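Local coordinates for xylose isomerase domain protein (Alicyclobacillus acidocaldarius subsp. acidocaldarius, PDB 3U0H) that probably acts as an isomerase built on a xylose isomerase-like TIM barrel, at residues 38-43 against 54-59; 70-75 against 125-130; 202-207 against 232-237. One frame throughout, in Å; residues are numbered along the deposited sequence.

How the contacts relate
All three contacts belong to one eight-stranded parallel barrel and follow one another along the chain, each closing before the next opens. Contact 1 joins two consecutive outer helices, 37-47 and 49-57, between strands 32-33 and 62-67. Contact 2 begins in the loop that leaves strand 62-67 and reaches helix 113-131, which follows strand 100-104. Contact 3 packs strand 201-206 against its own helix 231-241, on the other side of the chain's centre from contact 2. Their centres lie 25 to 27 Å apart and none touches another, so they sample one helix-helix contact, one loop-helix contact and one strand-helix contact of the same barrel.

Contact 1: 38-43 against 54-59; sequences HWLEAE and AMFQRR
Helices 37-47 and 49-57 approach each other through Leu40 and Glu43 on one side and Met55 and Phe56 on the other, with the backbones well apart: the nearest pair of CA atoms, those of Glu43 and Met55, is separated by 10.2 Å. The gap is bridged by side chains alone. Leu40 sends its CD2 methyl to the edge of the Phe56 ring, near the ring plane, at 3.7 Å from CE1, the two side chains set roughly perpendicular. Beside them Met55, a selenomethionine, places SE 4.1 Å from both CG and CD of Glu43, touching the last methylene and the carboxylate carbon. With CG anti to the backbone N (chi1 -165°), Glu43 carries these two carbons out to the selenium; its OE2 is hydrogen-bonded to His47 rather than to the facing segment. Near the C-terminal end of segment 54-59, Arg59 NH1 gives a 3.1 Å hydrogen bond to Met55 O, while its NE forms a salt bridge with Asp23. Leu63 of strand 62-67 and Leu96 both touch Leu40 and Phe56, whereas Leu18 and Val19 of helix 18-27 lie against Glu43 and Met55 respectively. The contact thus grades from a buried apolar pair beside the barrel to a more open pair, where Glu43 packs through CG and CD and turns its charge to a partner within its own helix.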
ATOM      1  N   HIS A  38     -17.375  26.128   0.285  1.00 25.08           N
ATOM      2  CA  HIS A  38     -17.244  27.503   0.819  1.00 24.53           C
ATOM      3  C   HIS A  38     -18.553  28.000   1.327  1.00 24.38           C
ATOM      4  O   HIS A  38     -18.576  28.739   2.331  1.00 23.68           O
ATOM      5  CB  HIS A  38     -16.700  28.493  -0.223  1.00 28.24           C
ATOM      6  CG  HIS A  38     -15.194  28.530  -0.312  1.00 34.40           C
ATOM      7  ND1 HIS A  38     -14.367  27.975   0.646  1.00 41.90           N
ATOM      8  CD2 HIS A  38     -14.344  29.119  -1.267  1.00 42.09           C
ATOM      9  CE1 HIS A  38     -13.066  28.203   0.303  1.00 41.25           C
ATOM     10  NE2 HIS A  38     -13.056  28.913  -0.865  1.00 43.61           N
ATOM     11  N   TRP A  39     -19.666  27.594   0.723  1.00 23.13           N
ATOM     12  CA  TRP A  39     -20.927  28.081   1.250  1.00 24.42           C
ATOM     13  C   TRP A  39     -21.176  27.477   2.589  1.00 25.52           C
ATOM     14  O   TRP A  39     -21.524  28.163   3.554  1.00 26.07           O
ATOM     15  CB  TRP A  39     -22.072  27.702   0.380  1.00 26.78           C
ATOM     16  CG  TRP A  39     -22.133  28.266  -1.001  1.00 28.69           C
ATOM     17  CD1 TRP A  39     -21.076  28.474  -1.951  1.00 28.77           C
ATOM     18  CD2 TRP A  39     -23.376  28.658  -1.685  1.00 29.46           C
ATOM     19  NE1 TRP A  39     -21.581  28.951  -3.140  1.00 30.41           N
ATOM     20  CE2 TRP A  39     -22.985  29.089  -3.040  1.00 31.41           C
ATOM     21  CE3 TRP A  39     -24.704  28.693  -1.321  1.00 28.50           C
ATOM     22  CZ2 TRP A  39     -23.930  29.514  -3.955  1.00 30.95           C
ATOM     23  CZ3 TRP A  39     -25.648  29.147  -2.245  1.00 29.33           C
ATOM     24  CH2 TRP A  39     -25.271  29.539  -3.528  1.00 30.00           C
ATOM     25  N   LEU A  40     -20.975  26.168   2.669  1.00 25.94           N
ATOM     26  CA  LEU A  40     -21.209  25.460   3.912  1.00 27.02           C
ATOM     27  C   LEU A  40     -20.217  25.891   5.015  1.00 28.00           C
ATOM     28  O   LEU A  40     -20.585  25.998   6.178  1.00 28.49           O
ATOM     29  CB  LEU A  40     -21.114  23.953   3.662  1.00 26.64           C
ATOM     30  CG  LEU A  40     -22.026  23.317   2.608  1.00 25.98           C
ATOM     31  CD1 LEU A  40     -21.627  21.875   2.382  1.00 22.91           C
ATOM     32  CD2 LEU A  40     -23.490  23.459   3.015  1.00 27.48           C
ATOM     33  N   GLU A  41     -18.957  26.093   4.638  1.00 31.23           N
ATOM     34  CA  GLU A  41     -17.898  26.572   5.532  1.00 32.34           C
ATOM     35  C   GLU A  41     -18.178  27.951   6.137  1.00 35.95           C
ATOM     36  O   GLU A  41     -17.894  28.173   7.314  1.00 37.70           O
ATOM     37  CB  GLU A  41     -16.604  26.679   4.758  1.00 33.68           C
ATOM     38  CG  GLU A  41     -15.388  26.843   5.636  1.00 39.22           C
ATOM     39  CD  GLU A  41     -14.110  26.809   4.826  1.00 48.48           C
ATOM     40  OE1 GLU A  41     -13.924  27.644   3.889  1.00 59.87           O
ATOM     41  OE2 GLU A  41     -13.270  25.940   5.137  1.00 60.23           O
ATOM     42  N   ALA A  42     -18.700  28.875   5.314  1.00 36.40           N
ATOM     43  CA  ALA A  42     -19.105  30.235   5.749  1.00 34.73           C
ATOM     44  C   ALA A  42     -20.144  30.132   6.844  1.00 35.09           C
ATOM     45  O   ALA A  42     -20.017  30.764   7.876  1.00 34.75           O
ATOM     46  CB  ALA A  42     -19.669  31.039   4.575  1.00 32.37           C
ATOM     47  N   GLU A  43     -21.140  29.274   6.647  1.00 36.20           N
ATOM     48  CA  GLU A  43     -22.119  28.974   7.713  1.00 38.99           C
ATOM     49  C   GLU A  43     -21.510  28.253   8.933  1.00 41.67           C
ATOM     50  O   GLU A  43     -21.722  28.674  10.074  1.00 43.77           O
ATOM     51  CB  GLU A  43     -23.261  28.134   7.183  1.00 37.23           C
ATOM     52  CG  GLU A  43     -24.445  28.100   8.119  1.00 42.47           C
ATOM     53  CD  GLU A  43     -25.315  29.359   8.042  1.00 45.52           C
ATOM     54  OE1 GLU A  43     -25.333  30.056   6.988  1.00 43.16           O
ATOM     55  OE2 GLU A  43     -25.990  29.629   9.052  1.00 45.34           O
ATOM     56  N   ALA A  54     -28.703  20.921  10.721  1.00 29.32           N
ATOM     57  CA  ALA A  54     -30.100  21.289  10.951  1.00 31.39           C
ATOM     58  C   ALA A  54     -30.785  21.953   9.733  1.00 31.56           C
ATOM     59  O   ALA A  54     -31.948  21.665   9.473  1.00 31.32           O
ATOM     60  CB  ALA A  54     -30.215  22.183  12.197  1.00 28.93           C
HETATM   61  N   MSE A  55     -30.076  22.793   8.970  1.00 32.35           N
HETATM   62  CA  MSE A  55     -30.664  23.421   7.753  1.00 32.92           C
HETATM   63  C   MSE A  55     -31.085  22.386   6.699  1.00 28.98           C
HETATM   64  O   MSE A  55     -32.138  22.520   6.060  1.00 26.72           O
HETATM   65  CB  MSE A  55     -29.672  24.353   7.056  1.00 36.89           C
HETATM   66  CG  MSE A  55     -29.117  25.477   7.889  1.00 43.40           C
HETATM   67 SE   MSE A  55     -27.971  26.522   6.755  1.00 45.52          SE
HETATM   68  CE  MSE A  55     -29.293  27.863   6.432  1.00 38.56           C
ATOM     69  N   PHE A  56     -30.219  21.405   6.486  1.00 24.87           N
ATOM     70  CA  PHE A  56     -30.524  20.277   5.585  1.00 27.48           C
ATOM     71  C   PHE A  56     -31.647  19.389   6.136  1.00 28.35           C
ATOM     72  O   PHE A  56     -32.623  19.135   5.426  1.00 26.17           O
ATOM     73  CB  PHE A  56     -29.276  19.429   5.291  1.00 24.85           C
ATOM     74  CG  PHE A  56     -28.321  20.074   4.312  1.00 24.78           C
ATOM     75  CD1 PHE A  56     -27.554  21.191   4.674  1.00 23.92           C
ATOM     76  CD2 PHE A  56     -28.206  19.590   3.024  1.00 23.03           C
ATOM     77  CE1 PHE A  56     -26.691  21.775   3.757  1.00 24.12           C
ATOM     78  CE2 PHE A  56     -27.330  20.160   2.118  1.00 22.13           C
ATOM     79  CZ  PHE A  56     -26.573  21.249   2.480  1.00 22.00           C
ATOM     80  N   GLN A  57     -31.519  18.950   7.392  1.00 32.80           N
ATOM     81  CA  GLN A  57     -32.502  18.022   7.995  1.00 40.42           C
ATOM     82  C   GLN A  57     -33.878  18.677   8.218  1.00 39.50           C
ATOM     83  O   GLN A  57     -34.879  18.032   8.032  1.00 41.91           O
ATOM     84  CB  GLN A  57     -31.962  17.352   9.278  1.00 47.32           C
ATOM     85  CG  GLN A  57     -32.711  16.068   9.731  1.00 60.09           C
ATOM     86  CD  GLN A  57     -32.648  14.849   8.765  1.00 72.79           C
ATOM     87  OE1 GLN A  57     -33.623  14.078   8.652  1.00 86.88           O
ATOM     88  NE2 GLN A  57     -31.508  14.660   8.088  1.00 65.43           N
ATOM     89  N   ARG A  58     -33.941  19.958   8.559  1.00 40.27           N
ATOM     90  CA  ARG A  58     -35.248  20.663   8.625  1.00 42.52           C
ATOM     91  C   ARG A  58     -35.957  20.780   7.272  1.00 39.04           C
ATOM     92  O   ARG A  58     -37.159  21.015   7.240  1.00 34.71           O
ATOM     93  CB  ARG A  58     -35.106  22.077   9.212  1.00 45.84           C
ATOM     94  CG  ARG A  58     -35.000  22.085  10.734  1.00 54.52           C
ATOM     95  CD  ARG A  58     -35.009  23.489  11.362  1.00 59.25           C
ATOM     96  NE  ARG A  58     -36.162  24.332  10.982  1.00 65.05           N
ATOM     97  CZ  ARG A  58     -37.436  24.161  11.375  1.00 67.60           C
ATOM     98  NH1 ARG A  58     -37.812  23.142  12.152  1.00 69.03           N
ATOM     99  NH2 ARG A  58     -38.366  25.019  10.965  1.00 66.68           N
ATOM    100  N   ARG A  59     -35.214  20.648   6.167  1.00 33.94           N
ATOM    101  CA  ARG A  59     -35.786  20.785   4.830  1.00 31.73           C
ATOM    102  C   ARG A  59     -35.903  19.462   4.029  1.00 29.75           C
ATOM    103  O   ARG A  59     -36.304  19.465   2.872  1.00 28.44           O
ATOM    104  CB  ARG A  59     -34.972  21.820   4.050  1.00 33.50           C
ATOM    105  CG  ARG A  59     -35.187  23.250   4.533  1.00 34.73           C
ATOM    106  CD  ARG A  59     -34.216  24.248   3.927  1.00 34.90           C
ATOM    107  NE  ARG A  59     -34.469  25.572   4.482  1.00 38.63           N
ATOM    108  CZ  ARG A  59     -33.791  26.147   5.479  1.00 38.93           C
ATOM    109  NH1 ARG A  59     -32.769  25.522   6.058  1.00 39.02           N
ATOM    110  NH2 ARG A  59     -34.136  27.369   5.893  1.00 39.25           N
TER

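Contact 2: 70-75 against 125-130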
ATOM      1  N   LEU A  70      -9.424  22.129  -1.899  1.00 26.61           N
ATOM      2  CA  LEU A  70      -8.047  22.556  -1.978  1.00 22.03           C
ATOM      3  C   LEU A  70      -7.693  22.743  -3.449  1.00 24.00           C
ATOM      4  O   LEU A  70      -8.427  22.361  -4.367  1.00 24.43           O
ATOM      5  CB  LEU A  70      -7.117  21.526  -1.333  1.00 23.30           C
ATOM      6  CG  LEU A  70      -7.035  20.095  -1.841  1.00 24.10           C
ATOM      7  CD1 LEU A  70      -6.374  19.907  -3.206  1.00 22.04           C
ATOM      8  CD2 LEU A  70      -6.440  19.118  -0.800  1.00 22.71           C
ATOM      9  N   ASN A  71      -6.511  23.278  -3.670  1.00 23.01           N
ATOM     10  CA  ASN A  71      -6.061  23.625  -4.972  1.00 24.56           C
ATOM     11  C   ASN A  71      -4.907  22.662  -5.228  1.00 23.95           C
ATOM     12  O   ASN A  71      -3.882  22.688  -4.530  1.00 20.79           O
ATOM     13  CB  ASN A  71      -5.626  25.097  -4.942  1.00 24.98           C
ATOM     14  CG  ASN A  71      -5.118  25.623  -6.281  1.00 28.86           C
ATOM     15  OD1 ASN A  71      -4.614  24.879  -7.128  1.00 26.31           O
ATOM     16  ND2 ASN A  71      -5.226  26.959  -6.457  1.00 33.77           N
ATOM     17  N   LEU A  72      -5.086  21.838  -6.258  1.00 23.04           N
ATOM     18  CA  LEU A  72      -4.134  20.769  -6.622  1.00 22.76           C
ATOM     19  C   LEU A  72      -2.837  21.314  -7.235  1.00 22.90           C
ATOM     20  O   LEU A  72      -1.911  20.522  -7.491  1.00 25.08           O
ATOM     21  CB  LEU A  72      -4.772  19.780  -7.604  1.00 21.58           C
ATOM     22  CG  LEU A  72      -5.796  18.765  -7.002  1.00 24.83           C
ATOM     23  CD1 LEU A  72      -6.634  18.158  -8.120  1.00 22.01           C
ATOM     24  CD2 LEU A  72      -5.097  17.700  -6.140  1.00 21.62           C
ATOM     25  N   TYR A  73      -2.783  22.631  -7.454  1.00 21.68           N
ATOM     26  CA  TYR A  73      -1.684  23.322  -8.116  1.00 22.72           C
ATOM     27  C   TYR A  73      -1.010  24.303  -7.177  1.00 23.01           C
ATOM     28  O   TYR A  73      -0.139  25.030  -7.610  1.00 26.98           O
ATOM     29  CB  TYR A  73      -2.121  24.000  -9.478  1.00 24.53           C
ATOM     30  CG  TYR A  73      -3.043  23.079 -10.285  1.00 23.63           C
ATOM     31  CD1 TYR A  73      -2.524  22.062 -11.036  1.00 24.03           C
ATOM     32  CD2 TYR A  73      -4.436  23.159 -10.168  1.00 23.13           C
ATOM     33  CE1 TYR A  73      -3.348  21.191 -11.740  1.00 26.39           C
ATOM     34  CE2 TYR A  73      -5.276  22.280 -10.852  1.00 22.62           C
ATOM     35  CZ  TYR A  73      -4.724  21.295 -11.627  1.00 24.17           C
ATOM     36  OH  TYR A  73      -5.472  20.335 -12.266  1.00 24.37           O
ATOM     37  N   ASP A  74      -1.297  24.278  -5.882  1.00 23.66           N
ATOM     38  CA  ASP A  74      -0.611  25.184  -4.956  1.00 23.22           C
ATOM     39  C   ASP A  74       0.838  24.758  -4.795  1.00 24.39           C
ATOM     40  O   ASP A  74       1.262  23.694  -5.276  1.00 23.90           O
ATOM     41  CB  ASP A  74      -1.264  25.192  -3.587  1.00 25.12           C
ATOM     42  CG  ASP A  74      -2.245  26.336  -3.403  1.00 31.06           C
ATOM     43  OD1 ASP A  74      -2.002  27.420  -3.954  1.00 36.33           O
ATOM     44  OD2 ASP A  74      -3.276  26.180  -2.710  1.00 30.89           O
ATOM     45  N   SER A  75       1.599  25.627  -4.144  1.00 22.73           N
ATOM     46  CA  SER A  75       2.896  25.276  -3.611  1.00 24.57           C
ATOM     47  C   SER A  75       2.733  24.052  -2.662  1.00 24.62           C
ATOM     48  O   SER A  75       1.628  23.803  -2.136  1.00 20.45           O
ATOM     49  CB  SER A  75       3.493  26.495  -2.863  1.00 26.01           C
ATOM     50  OG  SER A  75       2.707  26.779  -1.682  1.00 28.78           O
ATOM     51  N   ARG A 125      -3.613  11.076  -5.595  1.00 18.69           N
ATOM     52  CA  ARG A 125      -3.424   9.825  -4.860  1.00 16.68           C
ATOM     53  C   ARG A 125      -3.493  10.127  -3.358  1.00 17.25           C
ATOM     54  O   ARG A 125      -4.188   9.431  -2.592  1.00 17.46           O
ATOM     55  CB  ARG A 125      -2.068   9.204  -5.229  1.00 16.10           C
ATOM     56  CG  ARG A 125      -1.708   7.957  -4.465  1.00 17.50           C
ATOM     57  CD  ARG A 125      -0.205   7.600  -4.667  1.00 18.74           C
ATOM     58  NE  ARG A 125       0.113   7.619  -6.080  1.00 20.32           N
ATOM     59  CZ  ARG A 125       1.269   7.938  -6.678  1.00 20.38           C
ATOM     60  NH1 ARG A 125       2.349   8.251  -6.008  1.00 17.32           N
ATOM     61  NH2 ARG A 125       1.290   7.922  -8.027  1.00 20.85           N
ATOM     62  N   GLN A 126      -2.719  11.122  -2.928  1.00 17.66           N
ATOM     63  CA  GLN A 126      -2.740  11.562  -1.521  1.00 18.10           C
ATOM     64  C   GLN A 126      -4.165  11.972  -1.107  1.00 18.37           C
ATOM     65  O   GLN A 126      -4.623  11.624  -0.038  1.00 19.93           O
ATOM     66  CB  GLN A 126      -1.736  12.671  -1.283  1.00 18.79           C
ATOM     67  CG  GLN A 126      -0.272  12.218  -1.278  1.00 19.69           C
ATOM     68  CD  GLN A 126       0.708  13.385  -1.090  1.00 20.32           C
ATOM     69  OE1 GLN A 126       0.599  14.419  -1.728  1.00 21.23           O
ATOM     70  NE2 GLN A 126       1.645  13.215  -0.208  1.00 20.23           N
ATOM     71  N   VAL A 127      -4.876  12.684  -1.955  1.00 19.17           N
ATOM     72  CA  VAL A 127      -6.236  13.061  -1.629  1.00 18.74           C
ATOM     73  C   VAL A 127      -7.103  11.814  -1.483  1.00 20.01           C
ATOM     74  O   VAL A 127      -7.826  11.685  -0.489  1.00 18.30           O
ATOM     75  CB  VAL A 127      -6.788  14.024  -2.655  1.00 19.06           C
ATOM     76  CG1 VAL A 127      -8.315  14.198  -2.547  1.00 18.34           C
ATOM     77  CG2 VAL A 127      -6.096  15.378  -2.495  1.00 19.17           C
ATOM     78  N   ALA A 128      -6.995  10.893  -2.439  1.00 19.55           N
ATOM     79  CA  ALA A 128      -7.821   9.700  -2.444  1.00 19.61           C
ATOM     80  C   ALA A 128      -7.542   8.861  -1.219  1.00 20.28           C
ATOM     81  O   ALA A 128      -8.441   8.332  -0.618  1.00 21.09           O
ATOM     82  CB  ALA A 128      -7.517   8.877  -3.677  1.00 19.39           C
ATOM     83  N   VAL A 129      -6.282   8.738  -0.855  1.00 20.41           N
ATOM     84  CA  VAL A 129      -5.891   8.023   0.344  1.00 21.03           C
ATOM     85  C   VAL A 129      -6.470   8.626   1.627  1.00 21.51           C
ATOM     86  O   VAL A 129      -6.939   7.864   2.483  1.00 23.17           O
ATOM     87  CB  VAL A 129      -4.361   7.890   0.464  1.00 20.88           C
ATOM     88  CG1 VAL A 129      -3.939   7.390   1.862  1.00 16.97           C
ATOM     89  CG2 VAL A 129      -3.846   6.976  -0.649  1.00 19.88           C
ATOM     90  N   GLU A 130      -6.533   9.947   1.763  1.00 21.67           N
ATOM     91  CA  GLU A 130      -7.103  10.538   2.989  1.00 22.85           C
ATOM     92  C   GLU A 130      -8.571  10.164   3.056  1.00 21.85           C
ATOM     93  O   GLU A 130      -9.179  10.211   4.139  1.00 20.62           O
ATOM     94  CB  GLU A 130      -6.984  12.080   3.049  1.00 27.35           C
ATOM     95  CG  GLU A 130      -5.569  12.582   3.268  1.00 30.48           C
ATOM     96  CD  GLU A 130      -4.990  11.993   4.532  1.00 32.21           C
ATOM     97  OE1 GLU A 130      -5.692  12.039   5.553  1.00 36.43           O
ATOM     98  OE2 GLU A 130      -3.886  11.429   4.504  1.00 36.17           O
TER
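An Asx turn within a type I beta turn shapes the loop after strand 62-67, and from this loop Leu70 and Leu72 both reach Val127 on helix 113-131. The turn runs from Asn71 to Asp74. Asn71 OD1 accepts the backbone N-H of Tyr73 at 2.9 Å, with the donor tilted 24° from the carbonyl plane, and so ties the asparagine side chain back onto the loop. Across the contact one methyl does the work: Val127 CG2, which lies anti to its own carbonyl carbon, meets Leu70 CD2 at 4.1 Å and Leu72 CD2 at a looser 4.4 Å. The side chains of Leu70 and Val127 run antiparallel past one another, touching through these methyls. The union is small and wholly apolar, burying 76 Å² in all. Neighbouring parts of the fold enlarge it: Leu83 of helix 76-84, Leu86 of helix 86-95 and Leu68 also touch Val127, while Leu120 and Ile124, earlier on helix 113-131, pack on Leu72. The same helix holds the loop by its backbone, since Arg123 NH1 donates a hydrogen bond to Asp74 O.

Contact 3: 202-207 against 232-237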
ATOM      1  N   VAL A 202     -18.937   8.317 -10.233  1.00 19.74           N
ATOM      2  CA  VAL A 202     -18.941   8.900  -8.900  1.00 19.44           C
ATOM      3  C   VAL A 202     -20.050   9.947  -8.813  1.00 21.52           C
ATOM      4  O   VAL A 202     -20.720  10.023  -7.806  1.00 21.06           O
ATOM      5  CB  VAL A 202     -17.562   9.532  -8.583  1.00 19.72           C
ATOM      6  CG1 VAL A 202     -17.544  10.201  -7.201  1.00 19.27           C
ATOM      7  CG2 VAL A 202     -16.434   8.466  -8.662  1.00 18.60           C
ATOM      8  N   TYR A 203     -20.204  10.783  -9.852  1.00 21.52           N
ATOM      9  CA  TYR A 203     -21.154  11.853  -9.829  1.00 22.51           C
ATOM     10  C   TYR A 203     -21.408  12.270 -11.274  1.00 23.63           C
ATOM     11  O   TYR A 203     -20.615  12.004 -12.153  1.00 24.47           O
ATOM     12  CB  TYR A 203     -20.614  12.998  -8.925  1.00 24.31           C
ATOM     13  CG  TYR A 203     -21.528  14.204  -8.645  1.00 22.82           C
ATOM     14  CD1 TYR A 203     -22.842  14.031  -8.230  1.00 23.32           C
ATOM     15  CD2 TYR A 203     -21.044  15.516  -8.755  1.00 24.52           C
ATOM     16  CE1 TYR A 203     -23.663  15.122  -7.996  1.00 24.85           C
ATOM     17  CE2 TYR A 203     -21.852  16.632  -8.474  1.00 24.08           C
ATOM     18  CZ  TYR A 203     -23.157  16.422  -8.106  1.00 24.56           C
ATOM     19  OH  TYR A 203     -23.995  17.490  -7.838  1.00 30.46           O
ATOM     20  N   VAL A 204     -22.562  12.861 -11.516  1.00 23.81           N
ATOM     21  CA  VAL A 204     -23.033  13.052 -12.861  1.00 23.62           C
ATOM     22  C   VAL A 204     -23.555  14.462 -13.037  1.00 25.10           C
ATOM     23  O   VAL A 204     -24.252  14.996 -12.157  1.00 25.05           O
ATOM     24  CB  VAL A 204     -24.130  12.025 -13.176  1.00 24.15           C
ATOM     25  CG1 VAL A 204     -24.740  12.304 -14.545  1.00 23.03           C
ATOM     26  CG2 VAL A 204     -23.524  10.621 -13.079  1.00 20.96           C
ATOM     27  N   HIS A 205     -23.160  15.099 -14.140  1.00 25.57           N
ATOM     28  CA  HIS A 205     -23.746  16.368 -14.538  1.00 23.88           C
ATOM     29  C   HIS A 205     -24.511  16.182 -15.817  1.00 25.83           C
ATOM     30  O   HIS A 205     -24.053  15.477 -16.734  1.00 23.83           O
ATOM     31  CB  HIS A 205     -22.688  17.427 -14.823  1.00 25.61           C
ATOM     32  CG  HIS A 205     -21.931  17.942 -13.622  1.00 25.35           C
ATOM     33  ND1 HIS A 205     -20.770  18.622 -13.758  1.00 29.73           N
ATOM     34  CD2 HIS A 205     -22.184  17.875 -12.272  1.00 26.03           C
ATOM     35  CE1 HIS A 205     -20.319  18.992 -12.545  1.00 27.52           C
ATOM     36  NE2 HIS A 205     -21.174  18.513 -11.635  1.00 27.57           N
ATOM     37  N   ILE A 206     -25.641  16.901 -15.905  1.00 26.86           N
ATOM     38  CA  ILE A 206     -26.446  17.018 -17.113  1.00 27.68           C
ATOM     39  C   ILE A 206     -26.674  18.511 -17.571  1.00 28.54           C
ATOM     40  O   ILE A 206     -26.624  19.423 -16.771  1.00 27.19           O
ATOM     41  CB  ILE A 206     -27.754  16.213 -16.879  1.00 28.00           C
ATOM     42  CG1 ILE A 206     -28.401  15.840 -18.208  1.00 28.93           C
ATOM     43  CG2 ILE A 206     -28.679  16.929 -15.910  1.00 27.64           C
ATOM     44  CD1 ILE A 206     -29.388  14.692 -18.142  1.00 28.81           C
ATOM     45  N   ASN A 207     -26.908  18.734 -18.872  1.00 29.62           N
ATOM     46  CA  ASN A 207     -26.964  20.085 -19.517  1.00 28.07           C
ATOM     47  C   ASN A 207     -27.117  19.828 -21.009  1.00 27.15           C
ATOM     48  O   ASN A 207     -27.284  18.664 -21.422  1.00 27.95           O
ATOM     49  CB  ASN A 207     -25.687  20.927 -19.235  1.00 28.37           C
ATOM     50  CG  ASN A 207     -24.441  20.076 -19.348  1.00 28.50           C
ATOM     51  OD1 ASN A 207     -24.208  19.486 -20.418  1.00 25.30           O
ATOM     52  ND2 ASN A 207     -23.732  19.877 -18.230  1.00 23.35           N
ATOM     53  N   VAL A 232     -31.114  10.917 -23.397  1.00 25.52           N
ATOM     54  CA  VAL A 232     -31.633   9.617 -23.019  1.00 24.33           C
ATOM     55  C   VAL A 232     -30.539   8.526 -23.083  1.00 24.63           C
ATOM     56  O   VAL A 232     -30.389   7.832 -22.126  1.00 24.59           O
ATOM     57  CB  VAL A 232     -32.905   9.234 -23.784  1.00 23.02           C
ATOM     58  CG1 VAL A 232     -33.363   7.861 -23.321  1.00 24.89           C
ATOM     59  CG2 VAL A 232     -34.008  10.234 -23.518  1.00 22.98           C
ATOM     60  N   PRO A 233     -29.771   8.406 -24.191  1.00 26.06           N
ATOM     61  CA  PRO A 233     -28.618   7.483 -24.229  1.00 25.65           C
ATOM     62  C   PRO A 233     -27.538   7.793 -23.219  1.00 26.66           C
ATOM     63  O   PRO A 233     -26.912   6.874 -22.708  1.00 29.48           O
ATOM     64  CB  PRO A 233     -28.042   7.674 -25.628  1.00 26.12           C
ATOM     65  CG  PRO A 233     -29.209   8.137 -26.463  1.00 27.84           C
ATOM     66  CD  PRO A 233     -30.093   8.950 -25.540  1.00 26.94           C
ATOM     67  N   PHE A 234     -27.310   9.067 -22.935  1.00 25.54           N
ATOM     68  CA  PHE A 234     -26.400   9.456 -21.837  1.00 25.25           C
ATOM     69  C   PHE A 234     -26.798   8.862 -20.494  1.00 24.71           C
ATOM     70  O   PHE A 234     -26.006   8.184 -19.853  1.00 24.68           O
ATOM     71  CB  PHE A 234     -26.355  10.973 -21.688  1.00 23.95           C
ATOM     72  CG  PHE A 234     -25.472  11.454 -20.577  1.00 23.48           C
ATOM     73  CD1 PHE A 234     -24.108  11.390 -20.693  1.00 23.36           C
ATOM     74  CD2 PHE A 234     -26.005  12.036 -19.468  1.00 23.85           C
ATOM     75  CE1 PHE A 234     -23.290  11.881 -19.715  1.00 22.87           C
ATOM     76  CE2 PHE A 234     -25.209  12.540 -18.492  1.00 24.65           C
ATOM     77  CZ  PHE A 234     -23.833  12.434 -18.604  1.00 24.94           C
ATOM     78  N   LEU A 235     -28.035   9.118 -20.079  1.00 23.54           N
ATOM     79  CA  LEU A 235     -28.533   8.561 -18.854  1.00 23.40           C
ATOM     80  C   LEU A 235     -28.631   7.037 -18.924  1.00 23.63           C
ATOM     81  O   LEU A 235     -28.313   6.345 -17.978  1.00 22.56           O
ATOM     82  CB  LEU A 235     -29.888   9.144 -18.535  1.00 22.44           C
ATOM     83  CG  LEU A 235     -29.791  10.617 -18.276  1.00 23.83           C
ATOM     84  CD1 LEU A 235     -31.221  11.188 -18.211  1.00 22.78           C
ATOM     85  CD2 LEU A 235     -28.982  10.795 -17.003  1.00 23.84           C
ATOM     86  N   ARG A 236     -29.097   6.510 -20.040  1.00 24.58           N
ATOM     87  CA  ARG A 236     -29.334   5.107 -20.099  1.00 24.74           C
ATOM     88  C   ARG A 236     -27.978   4.436 -19.845  1.00 23.41           C
ATOM     89  O   ARG A 236     -27.885   3.512 -19.067  1.00 23.42           O
ATOM     90  CB  ARG A 236     -29.922   4.714 -21.448  1.00 25.98           C
ATOM     91  CG  ARG A 236     -30.282   3.218 -21.584  1.00 28.13           C
ATOM     92  CD  ARG A 236     -30.378   2.804 -23.044  1.00 28.67           C
ATOM     93  NE  ARG A 236     -31.388   3.564 -23.712  1.00 32.13           N
ATOM     94  CZ  ARG A 236     -31.312   4.120 -24.932  1.00 32.76           C
ATOM     95  NH1 ARG A 236     -30.231   4.083 -25.718  1.00 32.21           N
ATOM     96  NH2 ARG A 236     -32.385   4.746 -25.367  1.00 32.35           N
ATOM     97  N   GLY A 237     -26.931   4.940 -20.484  1.00 23.07           N
ATOM     98  CA  GLY A 237     -25.621   4.336 -20.367  1.00 23.37           C
ATOM     99  C   GLY A 237     -25.182   4.349 -18.916  1.00 23.57           C
ATOM    100  O   GLY A 237     -24.659   3.395 -18.457  1.00 23.28           O
TER
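Phe234 extends its ring from helix 231-241 with CG anti to the backbone N (chi1 179°), bringing the far end of the ring up to Val204 and His205 on strand 201-206. Leu235 takes the other course, CG anti to its carbonyl carbon (chi1 -64°), which turns its fork to Ile206. Val204 CG1 comes from the opposite direction and lies 4.0 Å from Phe234 CE2. The backbone carbonyl of His205 also approaches the ring, its O 3.6 Å from Phe234 CZ; both contacts are oblique to the ring. The end methyl of Ile206, CD1, sits against the fork of Leu235, 4.0 Å from CD1 and 4.1 Å from CG and CD2. Replacing Phe234 with an alanine would probably open a gap over Val204 and deprive Trp183, whose ring meets that of Phe234, of its aromatic partner. The CB of His205 is directed away from the helix, and its ND1 is hydrogen-bonded to Asp179 on the neighbouring strand. The axes of segments 202-206 and 232-237 run nearly antiparallel (173°), 10.7 Å apart at closest approach, and strand 246-249 follows parallel to the first: a beta-alpha-beta crossover, the repeating unit of a TIM barrel, with apolar residues sealing the helix onto the outside of the sheet.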